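Local coordinates for aerobactin synthase IucA (PDB 5JM8), which probably catalyses an ATP-dependent ligation in the assembly of the siderophore aerobactin, as a member of the NIS synthetase family, at residues L223-G231 with M276-R284; R290-K298 with I340-L348. One frame throughout, in Å; residues are numbered along the deposited sequence.

Contact 1: L223-G231 with M276-R284. With ATP (adenosine-5'-triphosphate), chain I.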
# COMPACT_ATOMS: atom_id res chain seq x y z
N LEU A 223 -26.10 6.28 18.42
CA LEU A 223 -24.72 6.54 18.79
C LEU A 223 -24.35 7.98 18.46
O LEU A 223 -24.64 8.46 17.36
CB LEU A 223 -23.78 5.56 18.08
CG LEU A 223 -23.99 4.08 18.41
CD1 LEU A 223 -23.12 3.21 17.51
CD2 LEU A 223 -23.70 3.80 19.87
N PHE A 224 -23.72 8.66 19.41
CA PHE A 224 -23.46 10.09 19.31
C PHE A 224 -21.99 10.38 19.64
O PHE A 224 -21.55 10.17 20.77
CB PHE A 224 -24.39 10.84 20.27
CG PHE A 224 -24.32 12.33 20.14
CD1 PHE A 224 -25.09 13.00 19.21
CD2 PHE A 224 -23.50 13.07 20.98
CE1 PHE A 224 -25.03 14.38 19.11
CE2 PHE A 224 -23.43 14.44 20.88
CZ PHE A 224 -24.20 15.10 19.95
N PRO A 225 -21.22 10.87 18.65
CA PRO A 225 -19.78 11.05 18.87
C PRO A 225 -19.44 12.31 19.66
O PRO A 225 -20.12 13.32 19.53
CB PRO A 225 -19.23 11.15 17.45
CG PRO A 225 -20.34 11.78 16.68
CD PRO A 225 -21.61 11.26 17.29
N LEU A 226 -18.38 12.23 20.47
CA LEU A 226 -17.92 13.36 21.27
C LEU A 226 -16.40 13.50 21.27
O LEU A 226 -15.68 12.52 21.07
CB LEU A 226 -18.40 13.22 22.72
CG LEU A 226 -19.84 13.66 23.03
CD1 LEU A 226 -20.81 12.52 22.83
CD2 LEU A 226 -19.92 14.20 24.45
N HIS A 227 -15.93 14.72 21.51
CA HIS A 227 -14.52 14.98 21.72
C HIS A 227 -14.17 14.48 23.13
O HIS A 227 -14.88 14.81 24.08
CB HIS A 227 -14.21 16.47 21.57
CG HIS A 227 -12.75 16.81 21.59
ND1 HIS A 227 -11.96 16.57 22.69
CD2 HIS A 227 -11.95 17.37 20.66
CE1 HIS A 227 -10.72 16.97 22.43
NE2 HIS A 227 -10.69 17.46 21.20
N PRO A 228 -13.10 13.67 23.26
CA PRO A 228 -12.80 13.06 24.56
C PRO A 228 -12.72 14.05 25.72
O PRO A 228 -13.08 13.71 26.84
CB PRO A 228 -11.44 12.40 24.33
CG PRO A 228 -11.41 12.11 22.88
CD PRO A 228 -12.14 13.25 22.23
N TRP A 229 -12.25 15.27 25.45
CA TRP A 229 -12.14 16.29 26.48
C TRP A 229 -13.48 16.96 26.76
O TRP A 229 -13.84 17.18 27.91
CB TRP A 229 -11.09 17.34 26.08
CG TRP A 229 -10.76 18.29 27.19
CD1 TRP A 229 -9.89 18.08 28.22
CD2 TRP A 229 -11.30 19.60 27.39
NE1 TRP A 229 -9.85 19.18 29.04
CE2 TRP A 229 -10.71 20.13 28.55
CE3 TRP A 229 -12.23 20.38 26.69
CZ2 TRP A 229 -11.01 21.40 29.04
CZ3 TRP A 229 -12.53 21.65 27.17
CH2 TRP A 229 -11.92 22.14 28.33
N GLN A 230 -14.23 17.30 25.70
CA GLN A 230 -15.56 17.88 25.87
C GLN A 230 -16.50 16.91 26.54
O GLN A 230 -17.27 17.29 27.43
CB GLN A 230 -16.16 18.28 24.52
CG GLN A 230 -15.68 19.62 24.00
CD GLN A 230 -16.18 20.78 24.83
OE1 GLN A 230 -15.39 21.54 25.39
NE2 GLN A 230 -17.50 20.94 24.90
N GLY A 231 -16.45 15.65 26.11
CA GLY A 231 -17.34 14.63 26.62
C GLY A 231 -17.22 14.44 28.11
O GLY A 231 -18.22 14.29 28.81
N MET A 276 -15.02 14.22 8.19
CA MET A 276 -14.29 14.84 9.28
C MET A 276 -15.32 15.34 10.28
O MET A 276 -16.50 15.43 9.96
CB MET A 276 -13.41 15.99 8.78
CG MET A 276 -12.33 15.58 7.80
SD MET A 276 -11.21 16.95 7.47
CE MET A 276 -10.30 16.33 6.06
N ILE A 277 -14.87 15.67 11.49
CA ILE A 277 -15.77 16.19 12.50
C ILE A 277 -15.16 17.41 13.19
O ILE A 277 -13.99 17.42 13.55
CB ILE A 277 -16.13 15.10 13.52
CG1 ILE A 277 -17.24 15.58 14.46
CG2 ILE A 277 -14.90 14.64 14.29
CD1 ILE A 277 -18.02 14.45 15.11
N LYS A 278 -15.98 18.45 13.33
CA LYS A 278 -15.57 19.72 13.93
C LYS A 278 -16.40 19.99 15.18
O LYS A 278 -17.57 20.36 15.09
CB LYS A 278 -15.73 20.85 12.92
CG LYS A 278 -15.39 22.23 13.46
CD LYS A 278 -15.46 23.27 12.35
CE LYS A 278 -15.18 24.67 12.86
NZ LYS A 278 -15.13 25.66 11.76
N PHE A 279 -15.78 19.82 16.34
CA PHE A 279 -16.49 19.88 17.61
C PHE A 279 -16.57 21.29 18.19
O PHE A 279 -15.69 22.12 17.97
CB PHE A 279 -15.82 18.98 18.65
CG PHE A 279 -15.96 17.51 18.37
CD1 PHE A 279 -17.17 16.87 18.58
CD2 PHE A 279 -14.88 16.77 17.93
CE1 PHE A 279 -17.30 15.52 18.33
CE2 PHE A 279 -15.01 15.42 17.68
CZ PHE A 279 -16.22 14.79 17.89
N SER A 280 -17.64 21.54 18.93
CA SER A 280 -17.72 22.69 19.81
C SER A 280 -16.78 22.42 20.98
O SER A 280 -17.08 21.57 21.83
CB SER A 280 -19.15 22.93 20.29
OG SER A 280 -19.25 24.09 21.08
N LEU A 281 -15.65 23.11 21.02
CA LEU A 281 -14.60 22.84 22.00
C LEU A 281 -14.34 24.05 22.89
O LEU A 281 -13.88 25.09 22.42
CB LEU A 281 -13.32 22.42 21.27
CG LEU A 281 -12.11 22.00 22.11
CD1 LEU A 281 -12.42 20.78 22.96
CD2 LEU A 281 -10.91 21.72 21.21
N SER A 282 -14.63 23.91 24.18
CA SER A 282 -14.50 25.02 25.11
C SER A 282 -13.04 25.31 25.44
O SER A 282 -12.59 25.08 26.57
CB SER A 282 -15.29 24.74 26.39
OG SER A 282 -16.66 24.56 26.10
N VAL A 283 -12.30 25.82 24.46
CA VAL A 283 -10.89 26.14 24.62
C VAL A 283 -10.56 27.45 23.90
O VAL A 283 -11.11 27.72 22.83
CB VAL A 283 -9.99 25.01 24.08
CG1 VAL A 283 -8.52 25.33 24.29
CG2 VAL A 283 -10.32 23.69 24.76
N ARG A 284 -9.68 28.24 24.49
CA ARG A 284 -9.29 29.53 23.91
C ARG A 284 -8.07 29.38 23.01
O ARG A 284 -6.98 29.06 23.49
CB ARG A 284 -9.01 30.55 25.01
PG ATP I . -11.60 24.69 10.91
O1G ATP I . -11.42 23.29 11.44
O2G ATP I . -10.74 24.99 9.70
O3G ATP I . -13.04 25.10 10.73
PB ATP I . -11.60 27.00 12.68
O1B ATP I . -11.23 27.04 14.14
O2B ATP I . -13.05 27.14 12.27
O3B ATP I . -10.96 25.65 12.05
PA ATP I . -10.57 29.64 12.32
O1A ATP I . -11.79 30.04 13.13
O2A ATP I . -10.22 30.42 11.08
O3A ATP I . -10.72 28.10 11.89
O5' ATP I . -9.27 29.62 13.26
C5' ATP I . -8.03 29.24 12.66
C4' ATP I . -7.11 28.55 13.66
O4' ATP I . -5.88 28.26 13.00
C3' ATP I . -6.79 29.40 14.88
O3' ATP I . -7.01 28.64 16.07
C2' ATP I . -5.33 29.79 14.73
O2' ATP I . -4.62 29.68 15.97
C1' ATP I . -4.77 28.80 13.72
N9 ATP I . -3.84 29.46 12.77
C8 ATP I . -2.56 29.11 12.61
N7 ATP I . -1.96 29.88 11.67
C5 ATP I . -2.88 30.75 11.22
C6 ATP I . -2.91 31.84 10.22
N6 ATP I . -1.78 32.14 9.52
N1 ATP I . -4.07 32.50 10.05
C2 ATP I . -5.18 32.20 10.74
N3 ATP I . -5.22 31.22 11.66
C4 ATP I . -4.12 30.47 11.94

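Contact 2: R290-K298 with I340-L348. With ATP (adenosine-5'-triphosphate), chain I.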
# COMPACT_ATOMS: atom_id res chain seq x y z
N ARG A 290 -13.59 28.34 21.31
CA ARG A 290 -13.81 27.52 20.12
C ARG A 290 -15.04 26.64 20.25
O ARG A 290 -15.07 25.51 19.76
CB ARG A 290 -12.56 26.66 19.87
CG ARG A 290 -11.33 27.48 19.49
CD ARG A 290 -11.52 28.17 18.15
NE ARG A 290 -10.43 29.09 17.85
CZ ARG A 290 -10.43 29.93 16.82
NH1 ARG A 290 -11.47 29.97 16.00
NH2 ARG A 290 -9.40 30.74 16.62
N THR A 291 -16.06 27.17 20.91
CA THR A 291 -17.37 26.54 20.93
C THR A 291 -18.12 26.91 19.66
O THR A 291 -17.88 27.96 19.07
CB THR A 291 -18.19 26.97 22.15
OG1 THR A 291 -18.14 28.39 22.28
CG2 THR A 291 -17.65 26.32 23.42
N LEU A 292 -19.03 26.03 19.24
CA LEU A 292 -19.89 26.30 18.09
C LEU A 292 -21.26 26.77 18.55
O LEU A 292 -21.64 26.57 19.70
CB LEU A 292 -20.05 25.05 17.23
CG LEU A 292 -18.80 24.54 16.50
CD1 LEU A 292 -19.09 23.20 15.85
CD2 LEU A 292 -18.34 25.56 15.47
N SER A 293 -21.98 27.40 17.64
CA SER A 293 -23.37 27.78 17.88
C SER A 293 -24.24 27.23 16.76
O SER A 293 -23.75 26.95 15.67
CB SER A 293 -23.50 29.30 17.97
OG SER A 293 -23.13 29.92 16.76
N VAL A 294 -25.52 27.06 17.05
CA VAL A 294 -26.48 26.62 16.05
C VAL A 294 -26.41 27.54 14.84
O VAL A 294 -26.50 27.12 13.70
CB VAL A 294 -27.92 26.61 16.61
CG1 VAL A 294 -28.92 26.33 15.50
CG2 VAL A 294 -28.04 25.58 17.71
N LYS A 295 -26.24 28.83 15.14
CA LYS A 295 -26.04 29.87 14.14
C LYS A 295 -24.96 29.51 13.12
O LYS A 295 -25.22 29.46 11.92
CB LYS A 295 -25.68 31.16 14.87
CG LYS A 295 -25.50 32.39 14.01
CD LYS A 295 -25.14 33.56 14.91
CE LYS A 295 -25.02 34.87 14.16
NZ LYS A 295 -26.35 35.34 13.72
N GLU A 296 -23.75 29.25 13.61
CA GLU A 296 -22.59 28.99 12.76
C GLU A 296 -22.70 27.70 11.96
O GLU A 296 -22.22 27.62 10.83
CB GLU A 296 -21.32 28.96 13.61
CG GLU A 296 -21.00 30.27 14.32
CD GLU A 296 -19.96 30.11 15.42
OE1 GLU A 296 -19.31 29.04 15.49
OE2 GLU A 296 -19.78 31.06 16.21
N VAL A 297 -23.33 26.68 12.54
CA VAL A 297 -23.44 25.40 11.85
C VAL A 297 -24.53 25.44 10.78
O VAL A 297 -24.55 24.61 9.87
CB VAL A 297 -23.72 24.24 12.84
CG1 VAL A 297 -22.56 24.09 13.82
CG2 VAL A 297 -25.03 24.45 13.59
N LYS A 298 -25.43 26.42 10.88
CA LYS A 298 -26.45 26.63 9.86
C LYS A 298 -25.84 27.22 8.59
O LYS A 298 -26.35 27.01 7.49
CB LYS A 298 -27.56 27.54 10.38
CG LYS A 298 -28.47 26.90 11.42
CD LYS A 298 -29.54 26.05 10.77
N ILE A 340 -31.06 22.97 23.09
CA ILE A 340 -29.79 22.63 22.46
C ILE A 340 -28.62 23.14 23.29
O ILE A 340 -28.50 24.34 23.54
CB ILE A 340 -29.69 23.22 21.04
CG1 ILE A 340 -30.77 22.61 20.14
CG2 ILE A 340 -28.30 22.96 20.44
CD1 ILE A 340 -30.87 23.25 18.76
N MET A 341 -27.75 22.22 23.71
CA MET A 341 -26.56 22.57 24.47
C MET A 341 -25.39 22.77 23.51
O MET A 341 -24.82 21.81 22.99
CB MET A 341 -26.25 21.49 25.50
CG MET A 341 -27.44 21.13 26.39
SD MET A 341 -28.20 22.53 27.23
CE MET A 341 -26.82 23.16 28.19
N GLN A 342 -25.02 24.03 23.29
CA GLN A 342 -24.03 24.38 22.27
C GLN A 342 -22.66 23.77 22.52
O GLN A 342 -21.87 23.61 21.60
CB GLN A 342 -23.90 25.90 22.18
CG GLN A 342 -25.05 26.58 21.46
CD GLN A 342 -24.79 28.05 21.19
OE1 GLN A 342 -23.81 28.61 21.68
NE2 GLN A 342 -25.66 28.67 20.41
N GLU A 343 -22.39 23.43 23.78
CA GLU A 343 -21.10 22.85 24.14
C GLU A 343 -20.99 21.39 23.67
O GLU A 343 -19.92 20.80 23.74
CB GLU A 343 -20.88 22.94 25.65
CG GLU A 343 -20.83 24.37 26.17
CD GLU A 343 -20.32 24.46 27.60
OE1 GLU A 343 -20.43 23.45 28.33
OE2 GLU A 343 -19.82 25.53 28.00
N SER A 344 -22.10 20.83 23.20
CA SER A 344 -22.14 19.45 22.72
C SER A 344 -22.13 19.38 21.19
O SER A 344 -21.97 18.30 20.61
CB SER A 344 -23.38 18.73 23.25
OG SER A 344 -24.56 19.28 22.69
N LEU A 345 -22.29 20.53 20.54
CA LEU A 345 -22.41 20.58 19.09
C LEU A 345 -21.18 20.08 18.36
O LEU A 345 -20.05 20.22 18.83
CB LEU A 345 -22.68 22.02 18.63
CG LEU A 345 -24.04 22.62 18.98
CD1 LEU A 345 -24.04 24.11 18.66
CD2 LEU A 345 -25.16 21.92 18.23
N PHE A 346 -21.42 19.47 17.20
CA PHE A 346 -20.37 19.21 16.23
C PHE A 346 -20.96 19.33 14.83
O PHE A 346 -22.18 19.26 14.66
CB PHE A 346 -19.74 17.83 16.43
CG PHE A 346 -20.68 16.69 16.18
CD1 PHE A 346 -20.95 16.26 14.89
CD2 PHE A 346 -21.28 16.03 17.24
CE1 PHE A 346 -21.81 15.20 14.66
CE2 PHE A 346 -22.14 14.97 17.01
CZ PHE A 346 -22.41 14.56 15.72
N ALA A 347 -20.10 19.51 13.84
CA ALA A 347 -20.51 19.52 12.45
C ALA A 347 -19.70 18.49 11.68
O ALA A 347 -18.54 18.24 12.00
CB ALA A 347 -20.35 20.89 11.85
N LEU A 348 -20.31 17.89 10.67
CA LEU A 348 -19.65 16.88 9.86
C LEU A 348 -19.19 17.47 8.53
O LEU A 348 -19.98 18.03 7.78
CB LEU A 348 -20.58 15.70 9.62
CG LEU A 348 -20.96 14.89 10.86
CD1 LEU A 348 -22.02 13.86 10.50
CD2 LEU A 348 -19.74 14.21 11.47
PG ATP I . -11.60 24.69 10.91
O1G ATP I . -11.42 23.29 11.44
O2G ATP I . -10.74 24.99 9.70
O3G ATP I . -13.04 25.10 10.73
PB ATP I . -11.60 27.00 12.68
O1B ATP I . -11.23 27.04 14.14
O2B ATP I . -13.05 27.14 12.27
O3B ATP I . -10.96 25.65 12.05
PA ATP I . -10.57 29.64 12.32
O1A ATP I . -11.79 30.04 13.13
O2A ATP I . -10.22 30.42 11.08
O3A ATP I . -10.72 28.10 11.89
O5' ATP I . -9.27 29.62 13.26
C5' ATP I . -8.03 29.24 12.66
C4' ATP I . -7.11 28.55 13.66
O4' ATP I . -5.88 28.26 13.00
C3' ATP I . -6.79 29.40 14.88
O3' ATP I . -7.01 28.64 16.07
C2' ATP I . -5.33 29.79 14.73
O2' ATP I . -4.62 29.68 15.97
C1' ATP I . -4.77 28.80 13.72
N9 ATP I . -3.84 29.46 12.77
C8 ATP I . -2.56 29.11 12.61
N7 ATP I . -1.96 29.88 11.67
C5 ATP I . -2.88 30.75 11.22
C6 ATP I . -2.91 31.84 10.22
N6 ATP I . -1.78 32.14 9.52
N1 ATP I . -4.07 32.50 10.05
C2 ATP I . -5.18 32.20 10.74
N3 ATP I . -5.22 31.22 11.66
C4 ATP I . -4.12 30.47 11.94

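Contact 1: L223-G231 with M276-R284
Phe279 and His227 meet where the end of strand 221-226, running into helix 228-235, packs against strand 275-284, in the antiparallel sheet that presents Lys278 to ATP. The His227 ring turns its edge to the face of Phe279 in an offset edge-to-face pair, with the planes at 84°. Nearer the backbone, His227 CB stands over the same face of the phenyl ring, 3.9 Å from the Phe279 centroid, as a CH-pi contact. The opposite face of Phe279 is covered by CG1 of Ile277, so the ring is clamped between its own strand and the incoming chain. One face of the imidazole carries CD1 of Leu281, almost exactly above its centre at 4.0 Å. That methyl also touches CE3 of Trp229 and CG of Gln230.

Farther along, the amide of Gln230 reaches the turn of the second segment. Its OE1 accepts a nearly straight bond from Ser282 N, at 2.8 Å, although the donor stands well above the carbonyl plane and not on a lone pair; Ser282 OG adds a weak bond to the same oxygen. The bend at chi2 (-68°) folds the Gln230 chain back over Ser280 O to bring OE1 there. NE2 also lies near Ser280 O, but at a poor angle for a bond. Ser282 itself is the centre of an inverse gamma turn, closed by Val283 N on Leu281 O.

Around these rings stands a second shell: Tyr169 meets both His227 and Trp229, and Glu165 OE2 accepts from Trp229 NE1. Lys278, extended toward ATP, also pairs with Asp447. His227, at the N-cap of helix 228-235, uses ND1 to accept from Trp229 N at 3.1 Å, with the donor lying in the imidazole plane.

Contact 2: R290-K298 with I340-L348
Gln342 lies alongside the chain leading into helix 294-306, reaching across from a corner of two overlapping type I beta turns. The contact packs the start of that helix against the corner before strand 345-350 of the antiparallel sheet, next to Arg290 of the ATP pocket. CB of Gln342 sits 3.4 Å from Leu292 O. CG, set beside the backbone N by chi1 (-75°), passes that carbonyl, and the extended chi2 (-171°) then carries CD to CA and CB of Ser293. OE1 lies 3.6 Å from Leu292 O, with no bond between these two acceptors, and also near Ser293 CB. NE2, at the tip, packs within 3.3 Å of Ser293 CB. Ser293 OG points to the helix, accepting from Glu296 N as an N-cap.

CD1 of Leu345 lies against Leu292 O and the Ser293 carbonyl carbon, while CG2 of Val294 meets the CG2 and CD1 branches of Ile340, both at 3.8 Å. Met341 O accepts from both N and OG of Ser344. No hydrogen bond joins the two segments, so the contact rests on shape and apolar burial; polar bonds are made within each segment, to neighbours such as Ser280 and, from Arg290, to ATP.

How the contacts relate
Contacts 1 and 2 have centres 10 Å apart and share one sheet, in which strands 275-284 and 345-350 are antiparallel neighbours. Ser280 joins them: its OG lies 2.7 Å from Leu292 N and also 2.7 Å from Gln342 O, probable hydrogen bonds that tie both segments of contact 2 to the strand of contact 1. Gln230 NE2 adds a weak hydrogen bond to Glu343 O. Each contact also contributes a basic side chain to the nucleotide pocket: Lys278 reaches the beta and gamma phosphates, its NZ 2.6 Å from ATP O2B, and Arg290 weakly the alpha, its NH1 2.9 Å from ATP O1A. Arg349 and Arg266 add further bonds to ATP.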